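Local coordinates for galactan 1,3-beta-galactosidase (Phanerochaete chrysosporium, PDB 7BYS), which probably hydrolyses beta-1,3-galactan from chain ends as a family 43 glycoside hydrolase, and carries a calcium-bound carbohydrate-binding module, at residues Gly304-Glu310 / Leu421-Tyr427; Ser322-Phe326 / Gly389-Ile393; Phe87-Glu93 / Ala169-Asn173. One frame throughout, in Å; residues are numbered along the deposited sequence. Where two conformers were deposited one is given.

Interaction 1 of 3, residues Gly304-Glu310 / Leu421-Tyr427; sequences GTSYEAE and LDKIIVY. With CA (calcium ion), chain F.
Asp422 and Glu308 meet at one calcium ion because of how each side chain leaves its strand. Asp422 holds CG anti to the backbone N (chi1 -177°), which brings its OD1 to 2.3 Å from the calcium ion. Glu308 bends at its second torsion (chi2 -67°), and its OE1 also lies 2.3 Å from the metal. Glu310 binds with both oxygens, OE1 at 2.5 Å and OE2 at 2.6 Å from the calcium. The backbone O of Asp422 is a further ligand, 2.5 Å from the calcium. The carbonyl oxygens of Ser327 and Lys330 complete the site.

The strands 305-308 and 421-426 run antiparallel, at 159°. Thr305 pairs with Val426, and Tyr307 with Ile424, each through two backbone hydrogen bonds. Beyond them, Ala309 N donates to Asp422 O at 3.1 Å. That carbonyl therefore binds the metal and also accepts from the backbone just past the end of strand 305-308. On its other side strand 421-426 has a classic bulge, where Asp422 and Lys423 are both set opposite Tyr358.

The two faces differ. On one, the Tyr307 ring lies aslant against Ile424 and Val426, with CE1 3.9 Å from Val426 CG2. Its hydroxyl bonds to the backbone N of Gln347. On the other, the Lys423 chain crosses Glu308 and makes a cation-pi contact with Tyr358.

This is a calcium site at the end of a strand pair in the carbohydrate-binding module. Three carboxylates around one ion would probably repel each other without it. The metal thus ties the segment 304-310 to the last strand of the chain, and its double positive charge is likely to balance most of theirs.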
loop_
_atom_site.group_PDB
_atom_site.type_symbol
_atom_site.label_atom_id
_atom_site.label_comp_id
_atom_site.label_asym_id
_atom_site.label_seq_id
_atom_site.Cartn_x
_atom_site.Cartn_y
_atom_site.Cartn_z
ATOM N N GLY A 304 -5.795 -0.808 21.677
ATOM C CA GLY A 304 -4.664 -0.124 22.262
ATOM C C GLY A 304 -5.112 0.883 23.301
ATOM O O GLY A 304 -6.305 1.141 23.474
ATOM N N THR A 305 -4.132 1.454 23.988
ATOM C CA THR A 305 -4.384 2.480 24.992
ATOM C C THR A 305 -3.863 3.812 24.464
ATOM O O THR A 305 -2.688 3.917 24.095
ATOM C CB THR A 305 -3.709 2.113 26.309
ATOM O OG1 THR A 305 -4.236 0.862 26.767
ATOM C CG2 THR A 305 -3.986 3.174 27.356
ATOM N N SER A 306 -4.735 4.815 24.419
ATOM C CA SER A 306 -4.407 6.115 23.847
ATOM C C SER A 306 -3.910 7.070 24.920
ATOM O O SER A 306 -4.464 7.125 26.022
ATOM C CB SER A 306 -5.640 6.735 23.190
ATOM O OG SER A 306 -5.964 6.102 21.964
ATOM N N TYR A 307 -2.891 7.854 24.573
ATOM C CA TYR A 307 -2.349 8.903 25.436
ATOM C C TYR A 307 -2.233 10.172 24.606
ATOM O O TYR A 307 -1.538 10.178 23.585
ATOM C CB TYR A 307 -0.962 8.521 25.957
ATOM C CG TYR A 307 -0.925 7.239 26.763
ATOM C CD1 TYR A 307 -0.812 6.004 26.139
ATOM C CD2 TYR A 307 -0.995 7.265 28.157
ATOM C CE1 TYR A 307 -0.772 4.828 26.873
ATOM C CE2 TYR A 307 -0.955 6.094 28.896
ATOM C CZ TYR A 307 -0.849 4.881 28.249
ATOM O OH TYR A 307 -0.814 3.710 28.985
ATOM N N GLU A 308 -2.871 11.248 25.055
ATOM C CA GLU A 308 -2.796 12.518 24.344
ATOM C C GLU A 308 -1.462 13.196 24.615
ATOM O O GLU A 308 -1.023 13.276 25.766
ATOM C CB GLU A 308 -3.931 13.440 24.786
ATOM C CG GLU A 308 -5.328 12.918 24.470
ATOM C CD GLU A 308 -5.637 12.841 22.986
ATOM O OE1 GLU A 308 -4.999 13.549 22.179
ATOM O OE2 GLU A 308 -6.532 12.060 22.620
ATOM N N ALA A 309 -0.817 13.691 23.556
ATOM C CA ALA A 309 0.458 14.379 23.731
ATOM C C ALA A 309 0.313 15.596 24.636
ATOM O O ALA A 309 1.209 15.894 25.439
ATOM C CB ALA A 309 1.018 14.788 22.371
ATOM N N GLU A 310 -0.817 16.299 24.539
ATOM C CA GLU A 310 -1.011 17.526 25.298
ATOM C C GLU A 310 -1.170 17.267 26.789
ATOM O O GLU A 310 -1.061 18.211 27.576
ATOM C CB GLU A 310 -2.190 18.326 24.728
ATOM C CG GLU A 310 -3.532 17.606 24.764
ATOM C CD GLU A 310 -3.812 16.781 23.515
ATOM O OE1 GLU A 310 -2.854 16.388 22.804
ATOM O OE2 GLU A 310 -5.009 16.562 23.240
ATOM N N LEU A 421 2.720 16.542 17.422
ATOM C CA LEU A 421 2.284 15.253 17.953
ATOM C C LEU A 421 0.911 15.387 18.598
ATOM O O LEU A 421 0.730 16.169 19.535
ATOM C CB LEU A 421 3.303 14.719 18.959
ATOM C CG LEU A 421 3.089 13.266 19.402
ATOM C CD1 LEU A 421 3.318 12.268 18.255
ATOM C CD2 LEU A 421 4.005 12.933 20.579
ATOM N N ASP A 422 -0.055 14.614 18.094
ATOM C CA ASP A 422 -1.436 14.642 18.557
ATOM C C ASP A 422 -1.648 13.696 19.731
ATOM O O ASP A 422 -2.162 14.108 20.776
ATOM C CB ASP A 422 -2.354 14.241 17.390
ATOM C CG ASP A 422 -3.819 14.301 17.736
ATOM O OD1 ASP A 422 -4.179 14.753 18.835
ATOM O OD2 ASP A 422 -4.636 13.888 16.883
ATOM N N LYS A 423 -1.282 12.432 19.559
ATOM C CA LYS A 423 -1.450 11.407 20.579
ATOM C C LYS A 423 -0.628 10.203 20.149
ATOM O O LYS A 423 -0.096 10.156 19.034
ATOM C CB LYS A 423 -2.924 10.999 20.751
ATOM C CG LYS A 423 -3.578 10.405 19.500
ATOM C CD LYS A 423 -4.924 9.784 19.849
ATOM C CE LYS A 423 -5.485 8.998 18.683
ATOM N NZ LYS A 423 -6.632 8.154 19.139
ATOM N N ILE A 424 -0.526 9.227 21.049
ATOM C CA ILE A 424 0.044 7.924 20.741
ATOM C C ILE A 424 -0.961 6.862 21.159
ATOM O O ILE A 424 -1.786 7.081 22.049
ATOM C CB ILE A 424 1.433 7.677 21.391
ATOM C CG1 ILE A 424 1.324 7.491 22.917
ATOM C CG2 ILE A 424 2.402 8.806 21.046
ATOM C CD1 ILE A 424 2.641 7.110 23.583
ATOM N N ILE A 425 -0.912 5.718 20.491
ATOM C CA ILE A 425 -1.681 4.545 20.892
ATOM C C ILE A 425 -0.704 3.401 21.090
ATOM O O ILE A 425 0.069 3.067 20.181
ATOM C CB ILE A 425 -2.778 4.162 19.883
ATOM C CG1 ILE A 425 -3.677 5.363 19.574
ATOM C CG2 ILE A 425 -3.589 2.994 20.439
ATOM C CD1 ILE A 425 -4.828 5.052 18.587
ATOM N N VAL A 426 -0.729 2.817 22.282
ATOM C CA VAL A 426 0.159 1.724 22.654
ATOM C C VAL A 426 -0.619 0.420 22.553
ATOM O O VAL A 426 -1.627 0.229 23.247
ATOM C CB VAL A 426 0.717 1.919 24.071
ATOM C CG1 VAL A 426 1.569 0.718 24.470
ATOM C CG2 VAL A 426 1.536 3.203 24.158
ATOM N N TYR A 427 -0.142 -0.480 21.700
ATOM C CA TYR A 427 -0.804 -1.754 21.460
ATOM C C TYR A 427 -0.081 -2.868 22.200
ATOM O O TYR A 427 0.960 -2.652 22.820
ATOM C CB TYR A 427 -0.850 -2.050 19.952
ATOM C CG TYR A 427 -1.710 -1.066 19.193
ATOM C CD1 TYR A 427 -3.079 -1.250 19.104
ATOM C CD2 TYR A 427 -1.150 0.058 18.588
ATOM C CE1 TYR A 427 -3.878 -0.359 18.429
ATOM C CE2 TYR A 427 -1.942 0.955 17.901
ATOM C CZ TYR A 427 -3.305 0.740 17.829
ATOM O OH TYR A 427 -4.128 1.605 17.161
ATOM O OXT TYR A 427 -0.535 -4.012 22.192
HETATM CA CA CA F . -4.316 15.438 21.045
#

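Interaction 2 of 3, residues Ser322-Phe326 / Gly389-Ile393; sequences SGSGF and GNVVI
Gly325 lies against Asn390, their CA atoms 4.9 Å apart. Residues Gly323 to Phe326 form a type I beta turn, closed by a backbone hydrogen bond from Phe326 N to Gly323 O. The segment 389-393 is a loop that runs into a strand. Gly325 CA directs a nearly straight C-H contact at Asn390 O, 3.3 Å away. A side chain on Gly325 would collide with that oxygen. A water links the backbones further on, donating to Gly325 O and accepting from Val392 N.

Asn390 has CG anti to the backbone N (chi1 -159°), which carries its amide to the turn. The amide grips the turn twice. Its ND2 donates to Ser324 OG at 3.0 Å, with OG nearly in the amide plane. Its OD1 accepts from Gly325 N at 2.8 Å, but this donor sits 38° out of the carbonyl plane. Val392 CG2 meets the edge of the Phe326 ring, 3.6 Å from CD1 and in the ring plane. The Val392 side chain stands roughly perpendicular to that of Phe326.

The turn leads from strand 319-322 towards strand 330-333. Phe326 also packs on Ala331 of strand 330-333, Ala360 of strand 352-360 and Asp422 of strand 420-426. Val392 rests on Tyr358 and Asp422 of the last two.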
loop_
_atom_site.group_PDB
_atom_site.type_symbol
_atom_site.label_atom_id
_atom_site.label_comp_id
_atom_site.label_asym_id
_atom_site.label_seq_id
_atom_site.Cartn_x
_atom_site.Cartn_y
_atom_site.Cartn_z
ATOM N N SER A 322 -3.917 24.158 18.968
ATOM C CA SER A 322 -5.319 23.801 18.846
ATOM C C SER A 322 -5.673 23.583 17.383
ATOM O O SER A 322 -5.190 24.301 16.505
ATOM C CB SER A 322 -6.201 24.918 19.403
ATOM O OG SER A 322 -6.094 24.977 20.816
ATOM N N GLY A 323 -6.534 22.607 17.125
ATOM C CA GLY A 323 -6.978 22.368 15.768
ATOM C C GLY A 323 -8.044 21.297 15.706
ATOM O O GLY A 323 -8.020 20.338 16.487
ATOM N N SER A 324 -8.986 21.452 14.772
ATOM C CA SER A 324 -10.093 20.512 14.641
ATOM C C SER A 324 -9.656 19.141 14.137
ATOM O O SER A 324 -10.415 18.180 14.275
ATOM C CB SER A 324 -11.162 21.074 13.703
ATOM O OG SER A 324 -10.723 21.032 12.356
ATOM N N GLY A 325 -8.465 19.018 13.554
ATOM C CA GLY A 325 -8.016 17.720 13.098
ATOM C C GLY A 325 -7.348 16.858 14.142
ATOM O O GLY A 325 -6.970 15.721 13.839
ATOM N N PHE A 326 -7.217 17.361 15.372
ATOM C CA PHE A 326 -6.514 16.685 16.460
ATOM C C PHE A 326 -7.483 16.025 17.426
ATOM O O PHE A 326 -8.517 16.602 17.783
ATOM C CB PHE A 326 -5.712 17.686 17.299
ATOM C CG PHE A 326 -4.713 18.483 16.532
ATOM C CD1 PHE A 326 -3.947 17.908 15.539
ATOM C CD2 PHE A 326 -4.512 19.817 16.840
ATOM C CE1 PHE A 326 -3.013 18.659 14.842
ATOM C CE2 PHE A 326 -3.583 20.569 16.150
ATOM C CZ PHE A 326 -2.836 19.994 15.151
ATOM N N GLY A 389 -1.330 21.000 8.033
ATOM C CA GLY A 389 -1.089 21.162 9.452
ATOM C C GLY A 389 -2.251 20.757 10.335
ATOM O O GLY A 389 -2.065 20.599 11.545
ATOM N N ASN A 390 -3.438 20.571 9.753
ATOM C CA ASN A 390 -4.615 20.129 10.489
ATOM C C ASN A 390 -5.061 18.723 10.097
ATOM O O ASN A 390 -6.192 18.342 10.386
ATOM C CB ASN A 390 -5.757 21.133 10.298
ATOM C CG ASN A 390 -6.819 21.042 11.380
ATOM O OD1 ASN A 390 -6.519 20.801 12.548
ATOM N ND2 ASN A 390 -8.075 21.242 10.987
ATOM N N VAL A 391 -4.193 17.947 9.453
ATOM C CA VAL A 391 -4.511 16.589 9.015
ATOM C C VAL A 391 -3.565 15.641 9.735
ATOM O O VAL A 391 -2.341 15.761 9.600
ATOM C CB VAL A 391 -4.350 16.442 7.495
ATOM C CG1 VAL A 391 -4.693 15.023 7.064
ATOM C CG2 VAL A 391 -5.208 17.474 6.763
ATOM N N VAL A 392 -4.124 14.674 10.455
ATOM C CA VAL A 392 -3.351 13.740 11.272
ATOM C C VAL A 392 -3.333 12.379 10.585
ATOM O O VAL A 392 -4.375 11.892 10.117
ATOM C CB VAL A 392 -3.933 13.650 12.693
ATOM C CG1 VAL A 392 -3.300 12.486 13.483
ATOM C CG2 VAL A 392 -3.725 14.984 13.402
ATOM N N ILE A 393 -2.145 11.783 10.485
ATOM C CA ILE A 393 -1.989 10.374 10.158
ATOM C C ILE A 393 -1.108 9.742 11.226
ATOM O O ILE A 393 -0.599 10.428 12.106
ATOM C CB ILE A 393 -1.430 10.141 8.740
ATOM C CG1 ILE A 393 -0.022 10.727 8.609
ATOM C CG2 ILE A 393 -2.391 10.695 7.662
ATOM C CD1 ILE A 393 0.707 10.350 7.314
HETATM O O HOH W 1 -6.959 14.709 11.194
#

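Interaction 3 of 3, residues Phe87-Glu93 / Ala169-Asn173; sequences FNQKNSE and ANYYN. With NAG (2-acetamido-2-deoxy-beta-D-glucopyranose), chain D.
Asn88, Lys90 and Asn91 reach Ala169 and Asn170 through hydrogen bonds. Asn88 ND2 donates to Ala169 O at 2.9 Å, with the oxygen nearly in the amide plane. Asn170 OD1 takes two donors, Lys90 NZ at 2.9 Å and Asn91 ND2 at 2.9 Å. Lys90 NZ also donates to Asn91 OD1. Its chain bends at the third and fourth torsions to get there. Tyr172 OH donates to Glu93 OE1 in a very short bond of 2.5 Å, with OE1 at the ring edge.

Ring contacts come next. Asn88 ND2 sits over the centre of one Tyr171 face, 3.3 Å above the ring plane. The amide stands 70° from that ring. An alanine at Asn88 would take away the amide, and would probably leave Ala169 O without this donor and the Tyr171 face less covered. The Tyr171 hydroxyl bonds to Gln148 O.

Waters bridge the rest. One joins Gln89 N to Tyr171 OH, and another joins Asn91 ND2, Glu93 OE1 and Asn170 O.

Asn173 carries the N-linked sugar, away from the contact. Within 87-93, Asn88 OD1 accepts from Asn91 N in an Asx motif, and a G1 bulge sets Ser92 and Glu93 opposite Asn88. These are hairpin turns of two successive four-stranded sheets, consistent with neighbouring blades of the family 43 beta-propeller.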
loop_
_atom_site.group_PDB
_atom_site.type_symbol
_atom_site.label_atom_id
_atom_site.label_comp_id
_atom_site.label_asym_id
_atom_site.label_seq_id
_atom_site.Cartn_x
_atom_site.Cartn_y
_atom_site.Cartn_z
ATOM N N PHE A 87 -3.451 -17.709 -13.219
ATOM C CA PHE A 87 -3.217 -19.053 -13.738
ATOM C C PHE A 87 -4.223 -19.370 -14.833
ATOM O O PHE A 87 -5.436 -19.217 -14.638
ATOM C CB PHE A 87 -3.323 -20.091 -12.623
ATOM C CG PHE A 87 -3.087 -21.509 -13.083
ATOM C CD1 PHE A 87 -1.825 -21.921 -13.495
ATOM C CD2 PHE A 87 -4.127 -22.424 -13.103
ATOM C CE1 PHE A 87 -1.606 -23.237 -13.910
ATOM C CE2 PHE A 87 -3.913 -23.735 -13.518
ATOM C CZ PHE A 87 -2.654 -24.135 -13.912
ATOM N N ASN A 88 -3.712 -19.811 -15.972
ATOM C CA ASN A 88 -4.533 -20.231 -17.101
ATOM C C ASN A 88 -4.717 -21.747 -17.041
ATOM O O ASN A 88 -3.762 -22.507 -17.256
ATOM C CB ASN A 88 -3.879 -19.812 -18.409
ATOM C CG ASN A 88 -4.781 -20.046 -19.597
ATOM O OD1 ASN A 88 -4.983 -21.183 -20.010
ATOM N ND2 ASN A 88 -5.346 -18.979 -20.138
ATOM N N GLN A 89 -5.939 -22.177 -16.728
ATOM C CA GLN A 89 -6.238 -23.603 -16.595
ATOM C C GLN A 89 -6.145 -24.335 -17.927
ATOM O O GLN A 89 -5.664 -25.473 -17.979
ATOM C CB GLN A 89 -7.625 -23.789 -15.979
ATOM C CG GLN A 89 -7.672 -23.401 -14.511
ATOM C CD GLN A 89 -8.959 -23.809 -13.810
ATOM O OE1 GLN A 89 -9.175 -23.467 -12.645
ATOM N NE2 GLN A 89 -9.817 -24.540 -14.512
ATOM N N LYS A 90 -6.618 -23.713 -19.009
ATOM C CA LYS A 90 -6.588 -24.370 -20.313
ATOM C C LYS A 90 -5.171 -24.782 -20.698
ATOM O O LYS A 90 -4.960 -25.877 -21.239
ATOM C CB LYS A 90 -7.185 -23.441 -21.378
ATOM C CG LYS A 90 -7.116 -23.989 -22.801
ATOM C CD LYS A 90 -7.769 -23.042 -23.807
ATOM C CE LYS A 90 -6.839 -21.907 -24.218
ATOM N NZ LYS A 90 -5.695 -22.334 -25.069
ATOM N N ASN A 91 -4.182 -23.931 -20.418
ATOM C CA ASN A 91 -2.804 -24.164 -20.828
ATOM C C ASN A 91 -1.911 -24.625 -19.682
ATOM O O ASN A 91 -0.730 -24.903 -19.916
ATOM C CB ASN A 91 -2.216 -22.887 -21.439
ATOM C CG ASN A 91 -2.989 -22.415 -22.649
ATOM O OD1 ASN A 91 -3.599 -23.213 -23.360
ATOM N ND2 ASN A 91 -2.961 -21.113 -22.898
ATOM N N SER A 92 -2.447 -24.705 -18.463
ATOM C CA SER A 92 -1.659 -24.992 -17.259
ATOM C C SER A 92 -0.443 -24.072 -17.163
ATOM O O SER A 92 0.693 -24.509 -16.963
ATOM C CB SER A 92 -1.261 -26.466 -17.187
ATOM O OG SER A 92 -2.407 -27.294 -17.284
ATOM N N GLU A 93 -0.690 -22.773 -17.309
ATOM C CA GLU A 93 0.375 -21.795 -17.429
ATOM C C GLU A 93 0.054 -20.583 -16.568
ATOM O O GLU A 93 -1.092 -20.120 -16.531
ATOM C CB GLU A 93 0.481 -21.343 -18.886
ATOM C CG GLU A 93 1.662 -20.461 -19.181
ATOM C CD GLU A 93 1.833 -20.220 -20.661
ATOM O OE1 GLU A 93 0.917 -19.625 -21.281
ATOM O OE2 GLU A 93 2.877 -20.634 -21.214
ATOM N N ALA A 169 -8.363 -16.266 -24.652
ATOM C CA ALA A 169 -8.399 -17.469 -23.830
ATOM C C ALA A 169 -7.020 -17.934 -23.384
ATOM O O ALA A 169 -6.946 -18.789 -22.499
ATOM C CB ALA A 169 -9.134 -18.596 -24.570
ATOM N N ASN A 170 -5.942 -17.426 -23.992
ATOM C CA ASN A 170 -4.593 -17.707 -23.522
ATOM C C ASN A 170 -4.117 -16.701 -22.489
ATOM O O ASN A 170 -3.047 -16.902 -21.901
ATOM C CB ASN A 170 -3.611 -17.689 -24.691
ATOM C CG ASN A 170 -3.870 -18.801 -25.679
ATOM O OD1 ASN A 170 -4.175 -19.932 -25.297
ATOM N ND2 ASN A 170 -3.761 -18.479 -26.960
ATOM N N TYR A 171 -4.880 -15.631 -22.266
ATOM C CA TYR A 171 -4.419 -14.492 -21.463
ATOM C C TYR A 171 -3.190 -13.811 -22.082
ATOM O O TYR A 171 -2.361 -13.235 -21.370
ATOM C CB TYR A 171 -4.134 -14.861 -19.997
ATOM C CG TYR A 171 -5.231 -15.551 -19.211
ATOM C CD1 TYR A 171 -6.576 -15.446 -19.558
ATOM C CD2 TYR A 171 -4.905 -16.288 -18.071
ATOM C CE1 TYR A 171 -7.568 -16.073 -18.788
ATOM C CE2 TYR A 171 -5.884 -16.909 -17.299
ATOM C CZ TYR A 171 -7.213 -16.804 -17.661
ATOM O OH TYR A 171 -8.186 -17.409 -16.887
ATOM N N TYR A 172 -3.036 -13.874 -23.404
ATOM C CA TYR A 172 -1.852 -13.327 -24.065
ATOM C C TYR A 172 -2.093 -11.965 -24.694
ATOM O O TYR A 172 -1.123 -11.259 -24.994
ATOM C CB TYR A 172 -1.367 -14.249 -25.194
ATOM C CG TYR A 172 -0.750 -15.561 -24.769
ATOM C CD1 TYR A 172 -0.487 -15.856 -23.432
ATOM C CD2 TYR A 172 -0.418 -16.511 -25.729
ATOM C CE1 TYR A 172 0.086 -17.073 -23.066
ATOM C CE2 TYR A 172 0.142 -17.723 -25.380
ATOM C CZ TYR A 172 0.400 -18.002 -24.054
ATOM O OH TYR A 172 0.964 -19.224 -23.727
ATOM N N ASN A 173 -3.349 -11.590 -24.909
ATOM C CA ASN A 173 -3.659 -10.412 -25.697
ATOM C C ASN A 173 -5.059 -9.941 -25.330
ATOM O O ASN A 173 -5.879 -10.707 -24.818
ATOM C CB ASN A 173 -3.531 -10.739 -27.192
ATOM C CG ASN A 173 -3.715 -9.536 -28.078
ATOM O OD1 ASN A 173 -3.417 -8.403 -27.692
ATOM N ND2 ASN A 173 -4.218 -9.779 -29.288
HETATM C C1 NAG D . -4.469 -8.746 -30.260
HETATM C C2 NAG D . -3.739 -8.981 -31.579
HETATM C C3 NAG D . -4.038 -7.927 -32.590
HETATM C C4 NAG D . -5.515 -7.716 -32.761
HETATM C C5 NAG D . -6.163 -7.433 -31.402
HETATM C C6 NAG D . -7.635 -7.179 -31.541
HETATM C C7 NAG D . -1.465 -8.020 -30.683
HETATM C C8 NAG D . 0.032 -8.261 -30.456
HETATM N N2 NAG D . -2.262 -9.084 -31.309
HETATM O O3 NAG D . -3.456 -8.308 -33.868
HETATM O O4 NAG D . -5.747 -6.621 -33.650
HETATM O O5 NAG D . -5.942 -8.574 -30.501
HETATM O O6 NAG D . -8.317 -8.403 -31.620
HETATM O O7 NAG D . -1.946 -6.980 -30.355
HETATM O O HOH W 2 -8.074 -20.268 -16.477
HETATM O O HOH W 3 -1.851 -19.263 -21.013
#

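In the fold
Interaction 3 comes first along the chain, in the family 43 catalytic region. Interactions 1 and 2 follow in the carbohydrate-binding module, with interaction 2 nested inside the loop closed by interaction 1. Their centres are 14 Å apart. Both reach the sheet of strands 305-308, 420-426, 352-360 and 392-402. Interaction 1 pairs the first two, and interaction 2 involves strand 392-402. They touch at Asp422, whose OD2 is 3.4 Å from Phe326 CA, so the calcium site and the turn adjoin. Interaction 3 is about 50 Å from both, centre to centre, on the opposite side of the chain's centre. The contacts thus belong to two separate parts of the enzyme.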